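Local coordinates for protein putative malic enzyme ((S)-malate:NAD+ oxidoreductase (decarboxylating)) (Streptococcus pyogenes, PDB 2A9F) that probably catalyses the NAD+-dependent oxidative decarboxylation of (S)-malate, assisted by a divalent metal ion such as magnesium or manganese, at residues A[119-124]-A[148-153]; A[126-131]-A[153-158]; A[170-175]-A[344-349]; A[176-181]-A[284-289]. All blocks are in the same frame, centred on the assembly; numbering follows the deposited sequence.

How the contacts relate
The four contacts fall into two pairs, 1 and 2 beside the four-stranded parallel sheet, 3 and 4 in the NAD-binding region. Contacts 1 and 2, with centres 9 Å apart, both join helix 117-127 to helix 143-154 or the turns that follow them, and they share K153; their segments alternate along the chain. Contacts 3 and 4, with centres 11 Å apart, share helix 162-180, and the segments of contact 4 lie between those of contact 3 in sequence. Contacts 1 and 4 are on opposite sides of the chain's centre, about 33 Å apart between centres. Helix 162-180, which follows the last strand of that sheet, thus leads from the first region into the dinucleotide-binding domain.

Contact 1 (A[119-124]-A[148-153]); sequences EIISIV and EQRLIK
I121 and L151 form the dense centre of this helix pair, their side chains sliding past each other in opposite directions. One methyl does most of the work: L151 CD1 lies 3.6 Å from I121 CB and 3.5 Å from I121 O, so that it rests on the backbone of helix 117-127 as well as on a side chain. L151 reaches this place with a first torsion of -116°, well away from a staggered value, which turns its isobutyl group over to the facing helix. One turn further on, V124 crosses L151 at about a right angle, and V124 CG1 comes to 4.1 Å from L151 CG. The leucine is therefore held between two successive turns of its neighbour.

The other flank is looser and more polar. R150 runs across I121 with its chain bent at the second and third torsions, and its NH2 passes I121 CG1 at 3.9 Å. R150 NH2 bridges to E118 on helix 117-127 and so links the two helices along their partly exposed border, while NE bridges to E154 on its own helix. The NH2 end of the arginine thus lies across the isoleucine.

The segment axes approach to 9.7 Å at a crossing angle of -30°. Both helices are crossover connections, one leading from strand 106-111 to 133-136 and the next from there to 159-161. Neighbouring helices packed side by side in this way, nearly parallel, are the signature of consecutive beta-alpha-beta units over a parallel sheet.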
loop_
_atom_site.group_PDB
_atom_site.type_symbol
_atom_site.label_atom_id
_atom_site.label_comp_id
_atom_site.label_asym_id
_atom_site.label_seq_id
_atom_site.Cartn_x
_atom_site.Cartn_y
_atom_site.Cartn_z
ATOM N N GLU A 119 1.793 1.960 18.362
ATOM C CA GLU A 119 1.094 1.236 17.315
ATOM C C GLU A 119 1.451 1.660 15.886
ATOM O O GLU A 119 1.041 1.003 14.927
ATOM C CB GLU A 119 -0.423 1.303 17.524
ATOM C CG GLU A 119 -1.047 2.666 17.391
ATOM C CD GLU A 119 -2.558 2.576 17.245
ATOM O OE1 GLU A 119 -3.013 1.945 16.262
ATOM O OE2 GLU A 119 -3.286 3.127 18.107
ATOM N N ILE A 120 2.199 2.749 15.731
ATOM C CA ILE A 120 2.595 3.156 14.395
ATOM C C ILE A 120 3.751 2.251 13.995
ATOM O O ILE A 120 3.741 1.671 12.905
ATOM C CB ILE A 120 3.070 4.644 14.323
ATOM C CG1 ILE A 120 1.868 5.582 14.417
ATOM C CG2 ILE A 120 3.805 4.903 12.996
ATOM C CD1 ILE A 120 2.223 7.043 14.319
ATOM N N ILE A 121 4.736 2.113 14.889
ATOM C CA ILE A 121 5.899 1.282 14.587
ATOM C C ILE A 121 5.441 -0.151 14.441
ATOM O O ILE A 121 6.002 -0.914 13.672
ATOM C CB ILE A 121 7.031 1.412 15.672
ATOM C CG1 ILE A 121 7.039 0.214 16.614
ATOM C CG2 ILE A 121 6.859 2.688 16.470
ATOM C CD1 ILE A 121 7.869 -0.970 16.116
ATOM N N SER A 122 4.376 -0.498 15.145
ATOM C CA SER A 122 3.845 -1.847 15.087
ATOM C C SER A 122 3.025 -2.119 13.825
ATOM O O SER A 122 2.916 -3.273 13.385
ATOM C CB SER A 122 3.014 -2.109 16.337
ATOM O OG SER A 122 3.855 -2.016 17.476
ATOM N N ILE A 123 2.455 -1.056 13.253
ATOM C CA ILE A 123 1.654 -1.153 12.019
ATOM C C ILE A 123 2.587 -1.388 10.837
ATOM O O ILE A 123 2.378 -2.291 10.024
ATOM C CB ILE A 123 0.857 0.154 11.748
ATOM C CG1 ILE A 123 -0.481 0.117 12.491
ATOM C CG2 ILE A 123 0.636 0.339 10.244
ATOM C CD1 ILE A 123 -1.068 1.483 12.736
ATOM N N VAL A 124 3.614 -0.551 10.755
ATOM C CA VAL A 124 4.610 -0.627 9.704
ATOM C C VAL A 124 5.374 -1.940 9.765
ATOM O O VAL A 124 5.609 -2.569 8.736
ATOM C CB VAL A 124 5.599 0.536 9.823
ATOM C CG1 VAL A 124 6.833 0.272 8.986
ATOM C CG2 VAL A 124 4.912 1.822 9.400
ATOM N N GLU A 148 11.341 6.071 13.993
ATOM C CA GLU A 148 12.360 5.715 13.023
ATOM C C GLU A 148 13.422 4.791 13.592
ATOM O O GLU A 148 13.829 3.830 12.936
ATOM C CB GLU A 148 13.046 6.963 12.478
ATOM C CG GLU A 148 13.946 6.652 11.303
ATOM C CD GLU A 148 14.955 7.744 11.020
ATOM O OE1 GLU A 148 15.778 8.042 11.910
ATOM O OE2 GLU A 148 14.933 8.297 9.903
ATOM N N GLN A 149 13.875 5.083 14.807
ATOM C CA GLN A 149 14.909 4.274 15.441
ATOM C C GLN A 149 14.433 2.863 15.774
ATOM O O GLN A 149 15.159 1.888 15.576
ATOM C CB GLN A 149 15.419 4.978 16.695
ATOM C CG GLN A 149 16.004 6.362 16.407
ATOM C CD GLN A 149 17.076 6.336 15.320
ATOM O OE1 GLN A 149 18.192 5.854 15.536
ATOM N NE2 GLN A 149 16.733 6.851 14.140
ATOM N N ARG A 150 13.214 2.756 16.282
ATOM C CA ARG A 150 12.658 1.457 16.613
ATOM C C ARG A 150 12.392 0.685 15.314
ATOM O O ARG A 150 12.455 -0.546 15.290
ATOM C CB ARG A 150 11.347 1.626 17.397
ATOM C CG ARG A 150 11.513 1.939 18.879
ATOM C CD ARG A 150 11.651 0.667 19.718
ATOM N NE ARG A 150 10.391 -0.068 19.763
ATOM C CZ ARG A 150 9.297 0.371 20.381
ATOM N NH1 ARG A 150 9.308 1.536 21.017
ATOM N NH2 ARG A 150 8.182 -0.346 20.343
ATOM N N LEU A 151 12.103 1.421 14.241
ATOM C CA LEU A 151 11.794 0.834 12.932
ATOM C C LEU A 151 13.043 0.355 12.202
ATOM O O LEU A 151 13.040 -0.692 11.546
ATOM C CB LEU A 151 11.054 1.862 12.080
ATOM C CG LEU A 151 9.613 1.604 11.643
ATOM C CD1 LEU A 151 8.872 0.726 12.608
ATOM C CD2 LEU A 151 8.942 2.943 11.504
ATOM N N ILE A 152 14.103 1.144 12.320
ATOM C CA ILE A 152 15.385 0.831 11.714
ATOM C C ILE A 152 15.954 -0.425 12.361
ATOM O O ILE A 152 16.482 -1.308 11.685
ATOM C CB ILE A 152 16.390 1.974 11.945
ATOM C CG1 ILE A 152 16.088 3.138 10.995
ATOM C CG2 ILE A 152 17.810 1.448 11.795
ATOM C CD1 ILE A 152 17.007 4.339 11.179
ATOM N N LYS A 153 15.849 -0.478 13.685
ATOM C CA LYS A 153 16.359 -1.589 14.474
ATOM C C LYS A 153 15.531 -2.854 14.303
ATOM O O LYS A 153 16.073 -3.916 14.008
ATOM C CB LYS A 153 16.417 -1.185 15.955
ATOM C CG LYS A 153 17.830 -1.057 16.535
ATOM C CD LYS A 153 18.529 -2.430 16.598
ATOM C CE LYS A 153 19.879 -2.400 17.336
ATOM N NZ LYS A 153 20.980 -1.648 16.637
#

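Contact 2 (A[126-131]-A[153-158]); sequences ALAPTF and KECHIP
I157 points its terminal methyl at the turn formed by A128 to F131. Its CG1 branch lies between the backbone N and the carbonyl carbon (chi1 51°), and the second torsion is extended, so CD1 extends to the facing turn. There it meets A128 CB at 3.8 Å and also lies against backbone oxygen, 3.5 Å from A128 O. The other branch runs alongside: I157 CG2 is 3.8 Å from F131 O. A128 CB, directed at the facing segment, is touched from a second quarter by C155, whose SG is 4.4 Å from that methyl.

F131 contributes its carbonyl rather than its ring. The ring turns away from I157, and T130 CG2 stands over the centre of one of its faces, the methyl being part of the same turn. K64 donates from NZ to the oxygens of both P129 and F131, pinning the turn, and its side chain also touches I157.

The contact thus joins the ends of helices 117-127 and 143-154 just before strands 133-136 and 159-161. F131 packs on strands 67-72 and 106-111, while T130 OG1 is hydrogen-bonded to V111 N of the second subunit.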
loop_
_atom_site.group_PDB
_atom_site.type_symbol
_atom_site.label_atom_id
_atom_site.label_comp_id
_atom_site.label_asym_id
_atom_site.label_seq_id
_atom_site.Cartn_x
_atom_site.Cartn_y
_atom_site.Cartn_z
ATOM N N ALA A 126 4.335 -4.642 10.623
ATOM C CA ALA A 126 3.457 -5.654 10.067
ATOM C C ALA A 126 3.337 -5.523 8.539
ATOM O O ALA A 126 3.020 -6.496 7.846
ATOM C CB ALA A 126 2.093 -5.562 10.729
ATOM N N LEU A 127 3.585 -4.320 8.025
ATOM C CA LEU A 127 3.516 -4.061 6.594
ATOM C C LEU A 127 4.811 -4.467 5.928
ATOM O O LEU A 127 4.818 -4.918 4.782
ATOM C CB LEU A 127 3.299 -2.572 6.316
ATOM C CG LEU A 127 1.951 -1.952 6.643
ATOM C CD1 LEU A 127 2.048 -0.455 6.567
ATOM C CD2 LEU A 127 0.911 -2.481 5.681
ATOM N N ALA A 128 5.907 -4.315 6.662
ATOM C CA ALA A 128 7.236 -4.598 6.139
ATOM C C ALA A 128 7.333 -5.717 5.090
ATOM O O ALA A 128 7.968 -5.540 4.063
ATOM C CB ALA A 128 8.197 -4.854 7.293
ATOM N N PRO A 129 6.695 -6.874 5.335
ATOM C CA PRO A 129 6.742 -7.989 4.385
ATOM C C PRO A 129 6.424 -7.578 2.956
ATOM O O PRO A 129 7.066 -8.031 2.010
ATOM C CB PRO A 129 5.696 -8.951 4.935
ATOM C CG PRO A 129 5.764 -8.715 6.391
ATOM C CD PRO A 129 5.852 -7.219 6.495
ATOM N N THR A 130 5.420 -6.716 2.831
ATOM C CA THR A 130 4.929 -6.219 1.558
ATOM C C THR A 130 5.930 -5.433 0.738
ATOM O O THR A 130 6.041 -5.606 -0.485
ATOM C CB THR A 130 3.711 -5.284 1.782
ATOM O OG1 THR A 130 2.573 -6.054 2.192
ATOM C CG2 THR A 130 3.374 -4.517 0.515
ATOM N N PHE A 131 6.654 -4.562 1.423
ATOM C CA PHE A 131 7.570 -3.674 0.761
ATOM C C PHE A 131 9.046 -3.984 0.798
ATOM O O PHE A 131 9.504 -4.843 1.555
ATOM C CB PHE A 131 7.304 -2.281 1.293
ATOM C CG PHE A 131 5.879 -1.867 1.143
ATOM C CD1 PHE A 131 5.408 -1.388 -0.069
ATOM C CD2 PHE A 131 4.988 -1.997 2.205
ATOM C CE1 PHE A 131 4.069 -1.040 -0.225
ATOM C CE2 PHE A 131 3.645 -1.653 2.061
ATOM C CZ PHE A 131 3.183 -1.173 0.844
ATOM N N LYS A 153 15.849 -0.478 13.685
ATOM C CA LYS A 153 16.359 -1.589 14.474
ATOM C C LYS A 153 15.531 -2.854 14.303
ATOM O O LYS A 153 16.073 -3.916 14.008
ATOM C CB LYS A 153 16.417 -1.185 15.955
ATOM C CG LYS A 153 17.830 -1.057 16.535
ATOM C CD LYS A 153 18.529 -2.430 16.598
ATOM C CE LYS A 153 19.879 -2.400 17.336
ATOM N NZ LYS A 153 20.980 -1.648 16.637
ATOM N N GLU A 154 14.219 -2.737 14.465
ATOM C CA GLU A 154 13.335 -3.890 14.349
ATOM C C GLU A 154 12.955 -4.380 12.944
ATOM O O GLU A 154 12.438 -5.486 12.809
ATOM C CB GLU A 154 12.065 -3.630 15.171
ATOM C CG GLU A 154 12.297 -3.725 16.677
ATOM C CD GLU A 154 11.198 -3.082 17.507
ATOM O OE1 GLU A 154 10.005 -3.329 17.232
ATOM O OE2 GLU A 154 11.535 -2.334 18.452
ATOM N N CYS A 155 13.206 -3.588 11.902
ATOM C CA CYS A 155 12.852 -4.001 10.538
ATOM C C CYS A 155 13.941 -4.702 9.737
ATOM O O CYS A 155 15.138 -4.463 9.931
ATOM C CB CYS A 155 12.359 -2.808 9.722
ATOM S SG CYS A 155 10.634 -2.410 9.963
ATOM N N HIS A 156 13.500 -5.551 8.811
ATOM C CA HIS A 156 14.403 -6.312 7.945
ATOM C C HIS A 156 14.609 -5.605 6.603
ATOM O O HIS A 156 15.324 -6.095 5.725
ATOM C CB HIS A 156 13.847 -7.728 7.721
ATOM C CG HIS A 156 13.524 -8.453 8.992
ATOM N ND1 HIS A 156 12.417 -8.154 9.759
ATOM C CD2 HIS A 156 14.188 -9.430 9.655
ATOM C CE1 HIS A 156 12.413 -8.916 10.839
ATOM N NE2 HIS A 156 13.476 -9.699 10.800
ATOM N N ILE A 157 13.970 -4.451 6.456
ATOM C CA ILE A 157 14.088 -3.660 5.245
ATOM C C ILE A 157 14.486 -2.261 5.656
ATOM O O ILE A 157 14.241 -1.849 6.778
ATOM C CB ILE A 157 12.763 -3.616 4.456
ATOM C CG1 ILE A 157 11.610 -3.202 5.380
ATOM C CG2 ILE A 157 12.502 -4.970 3.818
ATOM C CD1 ILE A 157 10.282 -2.997 4.657
ATOM N N PRO A 158 15.101 -1.507 4.744
ATOM C CA PRO A 158 15.538 -0.145 5.039
ATOM C C PRO A 158 14.426 0.858 5.312
ATOM O O PRO A 158 13.467 0.959 4.552
ATOM C CB PRO A 158 16.354 0.215 3.805
ATOM C CG PRO A 158 15.612 -0.493 2.715
ATOM C CD PRO A 158 15.348 -1.844 3.333
#

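Contact 3 (A[170-175]-A[344-349]); sequences VVLAAI and MQIAAA
L172 and A349 bring two buried helices together mainly through apolar side chains, and no hydrogen bond passes between them. L172 CB lies 4.0 Å from A349 CB, and the leucine then extends past the alanine toward the start of the other segment. CG is anti to the backbone N (chi1 -168°), which directs the branch toward the other helix, and L172 CD2 stands 3.9 Å from I346 CG1, the two side chains meeting at a slant. I346 turns its CG1 branch, rather than CG2, to this meeting. A173 adds a third small surface, with A173 CB 4.1 Å from A349 CB.

A second kind of contact sets side chains against backbone. A173 CB presses on the carbonyl of A349, 3.1 Å from A349 O, and in return A349 CB lies 3.9 Å from A173 N. Each alanine methyl thus fills the space beside the other helix's main chain, and the alpha carbons of A173 and A349 come as near as 4.4 Å. The short side chains of A173 and A349 let the two backbones come this close.

Around this crossing, F176 lies on both I346 and A349, and A209 and A210 of helix 198-210 also touch I346. The segment axes pass 8.6 Å apart at a crossing angle of -50°.

Helix 162-180 carries the magnesium ligand D163 in its first turn, and the A173 side chain is about 10 Å from that of N320, a predicted malate-binding residue. An alanine-lined crossing of two buried helices thus joins helix 162-180 to helix 342-354 within the Rossmann-type NAD-binding domain.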
loop_
_atom_site.group_PDB
_atom_site.type_symbol
_atom_site.label_atom_id
_atom_site.label_comp_id
_atom_site.label_asym_id
_atom_site.label_seq_id
_atom_site.Cartn_x
_atom_site.Cartn_y
_atom_site.Cartn_z
ATOM N N VAL A 170 21.891 16.486 1.550
ATOM C CA VAL A 170 22.090 17.468 0.503
ATOM C C VAL A 170 22.956 18.597 1.027
ATOM O O VAL A 170 23.670 19.257 0.270
ATOM C CB VAL A 170 20.747 18.015 -0.012
ATOM C CG1 VAL A 170 20.983 19.055 -1.099
ATOM C CG2 VAL A 170 19.912 16.870 -0.549
ATOM N N VAL A 171 22.895 18.817 2.336
ATOM C CA VAL A 171 23.708 19.852 2.947
ATOM C C VAL A 171 25.142 19.343 2.961
ATOM O O VAL A 171 26.086 20.095 2.723
ATOM C CB VAL A 171 23.242 20.159 4.371
ATOM C CG1 VAL A 171 24.259 21.075 5.072
ATOM C CG2 VAL A 171 21.866 20.842 4.319
ATOM N N LEU A 172 25.285 18.047 3.202
ATOM C CA LEU A 172 26.588 17.432 3.234
ATOM C C LEU A 172 27.209 17.484 1.849
ATOM O O LEU A 172 28.429 17.627 1.706
ATOM C CB LEU A 172 26.477 15.983 3.705
ATOM C CG LEU A 172 27.798 15.296 4.055
ATOM C CD1 LEU A 172 28.625 16.201 4.975
ATOM C CD2 LEU A 172 27.521 13.976 4.736
ATOM N N ALA A 173 26.376 17.379 0.820
ATOM C CA ALA A 173 26.893 17.406 -0.541
ATOM C C ALA A 173 27.221 18.840 -0.895
ATOM O O ALA A 173 28.185 19.109 -1.629
ATOM C CB ALA A 173 25.864 16.844 -1.518
ATOM N N ALA A 174 26.417 19.755 -0.353
ATOM C CA ALA A 174 26.595 21.174 -0.607
ATOM C C ALA A 174 27.898 21.707 -0.011
ATOM O O ALA A 174 28.398 22.746 -0.434
ATOM C CB ALA A 174 25.415 21.953 -0.062
ATOM N N ILE A 175 28.457 21.021 0.980
ATOM C CA ILE A 175 29.703 21.523 1.527
ATOM C C ILE A 175 30.858 20.891 0.753
ATOM O O ILE A 175 31.833 21.565 0.461
ATOM C CB ILE A 175 29.864 21.276 3.078
ATOM C CG1 ILE A 175 30.595 19.972 3.351
ATOM C CG2 ILE A 175 28.512 21.280 3.775
ATOM C CD1 ILE A 175 31.078 19.873 4.777
ATOM N N MET A 344 26.454 4.867 3.522
ATOM C CA MET A 344 25.594 4.883 2.335
ATOM C C MET A 344 25.050 6.295 2.101
ATOM O O MET A 344 24.934 6.747 0.958
ATOM C CB MET A 344 24.420 3.902 2.503
ATOM C CG MET A 344 24.753 2.440 2.179
ATOM S SD MET A 344 23.532 1.257 2.756
ATOM C CE MET A 344 22.103 1.775 1.853
ATOM N N GLN A 345 24.716 6.992 3.185
ATOM C CA GLN A 345 24.197 8.350 3.085
ATOM C C GLN A 345 25.264 9.342 2.629
ATOM O O GLN A 345 24.952 10.285 1.888
ATOM C CB GLN A 345 23.609 8.785 4.422
ATOM C CG GLN A 345 22.456 7.911 4.862
ATOM C CD GLN A 345 21.898 8.305 6.201
ATOM O OE1 GLN A 345 21.654 9.485 6.470
ATOM N NE2 GLN A 345 21.670 7.315 7.052
ATOM N N ILE A 346 26.515 9.142 3.057
ATOM C CA ILE A 346 27.599 10.041 2.645
ATOM C C ILE A 346 27.880 9.728 1.183
ATOM O O ILE A 346 28.177 10.622 0.374
ATOM C CB ILE A 346 28.896 9.835 3.487
ATOM C CG1 ILE A 346 28.654 10.259 4.939
ATOM C CG2 ILE A 346 30.043 10.678 2.919
ATOM C CD1 ILE A 346 29.852 10.044 5.846
ATOM N N ALA A 347 27.764 8.445 0.853
ATOM C CA ALA A 347 27.969 7.982 -0.514
ATOM C C ALA A 347 27.049 8.819 -1.392
ATOM O O ALA A 347 27.477 9.384 -2.402
ATOM C CB ALA A 347 27.615 6.511 -0.626
ATOM N N ALA A 348 25.789 8.920 -0.979
ATOM C CA ALA A 348 24.803 9.700 -1.716
ATOM C C ALA A 348 25.254 11.146 -1.861
ATOM O O ALA A 348 25.078 11.756 -2.913
ATOM C CB ALA A 348 23.449 9.640 -1.010
ATOM N N ALA A 349 25.849 11.690 -0.805
ATOM C CA ALA A 349 26.311 13.074 -0.824
ATOM C C ALA A 349 27.415 13.325 -1.838
ATOM O O ALA A 349 27.440 14.370 -2.485
ATOM C CB ALA A 349 26.781 13.487 0.558
#

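Contact 4 (A[176-181]-A[284-289]); sequences FNSLKL and VIFAMA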
loop_
_atom_site.group_PDB
_atom_site.type_symbol
_atom_site.label_atom_id
_atom_site.label_comp_id
_atom_site.label_asym_id
_atom_site.label_seq_id
_atom_site.Cartn_x
_atom_site.Cartn_y
_atom_site.Cartn_z
ATOM N N PHE A 176 30.751 19.610 0.413
ATOM C CA PHE A 176 31.814 18.968 -0.356
ATOM C C PHE A 176 32.157 19.912 -1.513
ATOM O O PHE A 176 33.332 20.154 -1.833
ATOM C CB PHE A 176 31.342 17.634 -0.924
ATOM C CG PHE A 176 31.268 16.533 0.083
ATOM C CD1 PHE A 176 30.278 15.559 -0.015
ATOM C CD2 PHE A 176 32.196 16.448 1.116
ATOM C CE1 PHE A 176 30.209 14.510 0.901
ATOM C CE2 PHE A 176 32.139 15.403 2.043
ATOM C CZ PHE A 176 31.143 14.433 1.936
ATOM N N ASN A 177 31.114 20.456 -2.128
ATOM C CA ASN A 177 31.306 21.378 -3.225
ATOM C C ASN A 177 31.746 22.735 -2.716
ATOM O O ASN A 177 32.404 23.491 -3.424
ATOM C CB ASN A 177 30.025 21.496 -4.049
ATOM C CG ASN A 177 29.920 20.415 -5.095
ATOM O OD1 ASN A 177 30.851 19.627 -5.278
ATOM N ND2 ASN A 177 28.793 20.367 -5.791
ATOM N N SER A 178 31.378 23.050 -1.483
ATOM C CA SER A 178 31.788 24.314 -0.907
ATOM C C SER A 178 33.267 24.268 -0.556
ATOM O O SER A 178 33.966 25.260 -0.706
ATOM C CB SER A 178 30.947 24.637 0.319
ATOM O OG SER A 178 29.778 25.316 -0.094
ATOM N N LEU A 179 33.737 23.113 -0.099
ATOM C CA LEU A 179 35.138 22.926 0.250
ATOM C C LEU A 179 35.976 23.308 -0.963
ATOM O O LEU A 179 36.853 24.176 -0.891
ATOM C CB LEU A 179 35.397 21.461 0.602
ATOM C CG LEU A 179 34.550 20.835 1.716
ATOM C CD1 LEU A 179 34.962 19.390 1.932
ATOM C CD2 LEU A 179 34.736 21.629 3.004
ATOM N N LYS A 180 35.675 22.654 -2.085
ATOM C CA LYS A 180 36.360 22.871 -3.356
ATOM C C LYS A 180 36.669 24.322 -3.726
ATOM O O LYS A 180 37.837 24.670 -3.936
ATOM C CB LYS A 180 35.554 22.243 -4.493
ATOM C CG LYS A 180 35.508 20.735 -4.473
ATOM C CD LYS A 180 36.893 20.133 -4.640
ATOM C CE LYS A 180 36.809 18.633 -4.901
ATOM N NZ LYS A 180 36.097 18.305 -6.186
ATOM N N LEU A 181 35.636 25.161 -3.818
ATOM C CA LEU A 181 35.840 26.554 -4.207
ATOM C C LEU A 181 36.335 27.469 -3.104
ATOM O O LEU A 181 36.138 28.683 -3.155
ATOM C CB LEU A 181 34.567 27.136 -4.839
ATOM C CG LEU A 181 33.284 27.351 -4.039
ATOM C CD1 LEU A 181 32.164 27.843 -4.969
ATOM C CD2 LEU A 181 32.887 26.055 -3.379
ATOM N N VAL A 284 30.887 30.185 4.721
ATOM C CA VAL A 284 29.756 29.522 4.089
ATOM C C VAL A 284 28.659 29.565 5.153
ATOM O O VAL A 284 28.958 29.715 6.336
ATOM C CB VAL A 284 30.086 28.052 3.727
ATOM C CG1 VAL A 284 28.897 27.398 3.054
ATOM C CG2 VAL A 284 31.293 28.001 2.816
ATOM N N ILE A 285 27.403 29.442 4.734
ATOM C CA ILE A 285 26.270 29.491 5.652
ATOM C C ILE A 285 25.081 28.685 5.137
ATOM O O ILE A 285 24.633 28.879 4.010
ATOM C CB ILE A 285 25.818 30.954 5.864
ATOM C CG1 ILE A 285 26.830 31.684 6.755
ATOM C CG2 ILE A 285 24.404 30.992 6.442
ATOM C CD1 ILE A 285 26.494 33.138 7.003
ATOM N N PHE A 286 24.563 27.786 5.965
ATOM C CA PHE A 286 23.412 26.979 5.567
ATOM C C PHE A 286 22.264 27.148 6.541
ATOM O O PHE A 286 22.144 26.412 7.505
ATOM C CB PHE A 286 23.813 25.507 5.451
ATOM C CG PHE A 286 24.698 25.234 4.279
ATOM C CD1 PHE A 286 24.203 25.335 2.986
ATOM C CD2 PHE A 286 26.047 24.962 4.456
ATOM C CE1 PHE A 286 25.043 25.177 1.886
ATOM C CE2 PHE A 286 26.895 24.803 3.361
ATOM C CZ PHE A 286 26.396 24.912 2.076
ATOM N N ALA A 287 21.431 28.146 6.287
ATOM C CA ALA A 287 20.296 28.412 7.150
ATOM C C ALA A 287 19.140 27.558 6.664
ATOM O O ALA A 287 18.353 27.988 5.821
ATOM C CB ALA A 287 19.937 29.874 7.090
ATOM N N MET A 288 19.053 26.343 7.201
ATOM C CA MET A 288 18.026 25.381 6.824
ATOM C C MET A 288 16.677 25.559 7.488
ATOM O O MET A 288 15.736 24.834 7.173
ATOM C CB MET A 288 18.530 23.969 7.101
ATOM C CG MET A 288 19.766 23.613 6.313
ATOM S SD MET A 288 19.493 23.903 4.561
ATOM C CE MET A 288 19.966 25.571 4.408
ATOM N N ALA A 289 16.576 26.503 8.415
ATOM C CA ALA A 289 15.311 26.719 9.095
ATOM C C ALA A 289 14.195 27.003 8.088
ATOM O O ALA A 289 14.318 27.873 7.216
ATOM C CB ALA A 289 15.427 27.857 10.093
#
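S178 carries its hydroxyl anti to the carbonyl carbon (chi1 -87°), which turns OG to the side of the helix that faces V284 and F286. On the strand, F286 has CG anti to the carbonyl carbon (chi1 -71°), which sends the ring toward the helix. V284 joins them through one methyl, and all three groups come together at one point. S178 OG is 3.9 Å from V284 CG1 and 4.0 Å from F286 CZ.

The hydroxyl meets the ring at its edge, near the ring plane, and does not stand over the pi face. Nor does it rely on the strand for a polar partner: S178 OG is hydrogen-bonded to A174 O one turn earlier in its own helix. A buried polar group is thereby satisfied locally, and OG can lie against apolar groups of the strand. V284 and F286, two residues apart on an extended strand, share the face that looks at the helix, while I285 belongs to the other face. The meeting is light, with about 90 Å² buried in all, and the nearest alpha carbons, S178 and V284, are 7.5 Å apart.

Neighbouring residues fill in the rest. F286 also packs on A174, one turn back along helix 162-180, and I307 of the adjoining strand touches both S178 and V284. After F286 the chain makes an inverse gamma turn centred on A287 and soon reaches N290, a predicted malate-binding residue. A helix lying against an inner parallel strand, whose carboxyl end leads to a loop that probably binds substrate, is characteristic of the Rossmann-type fold.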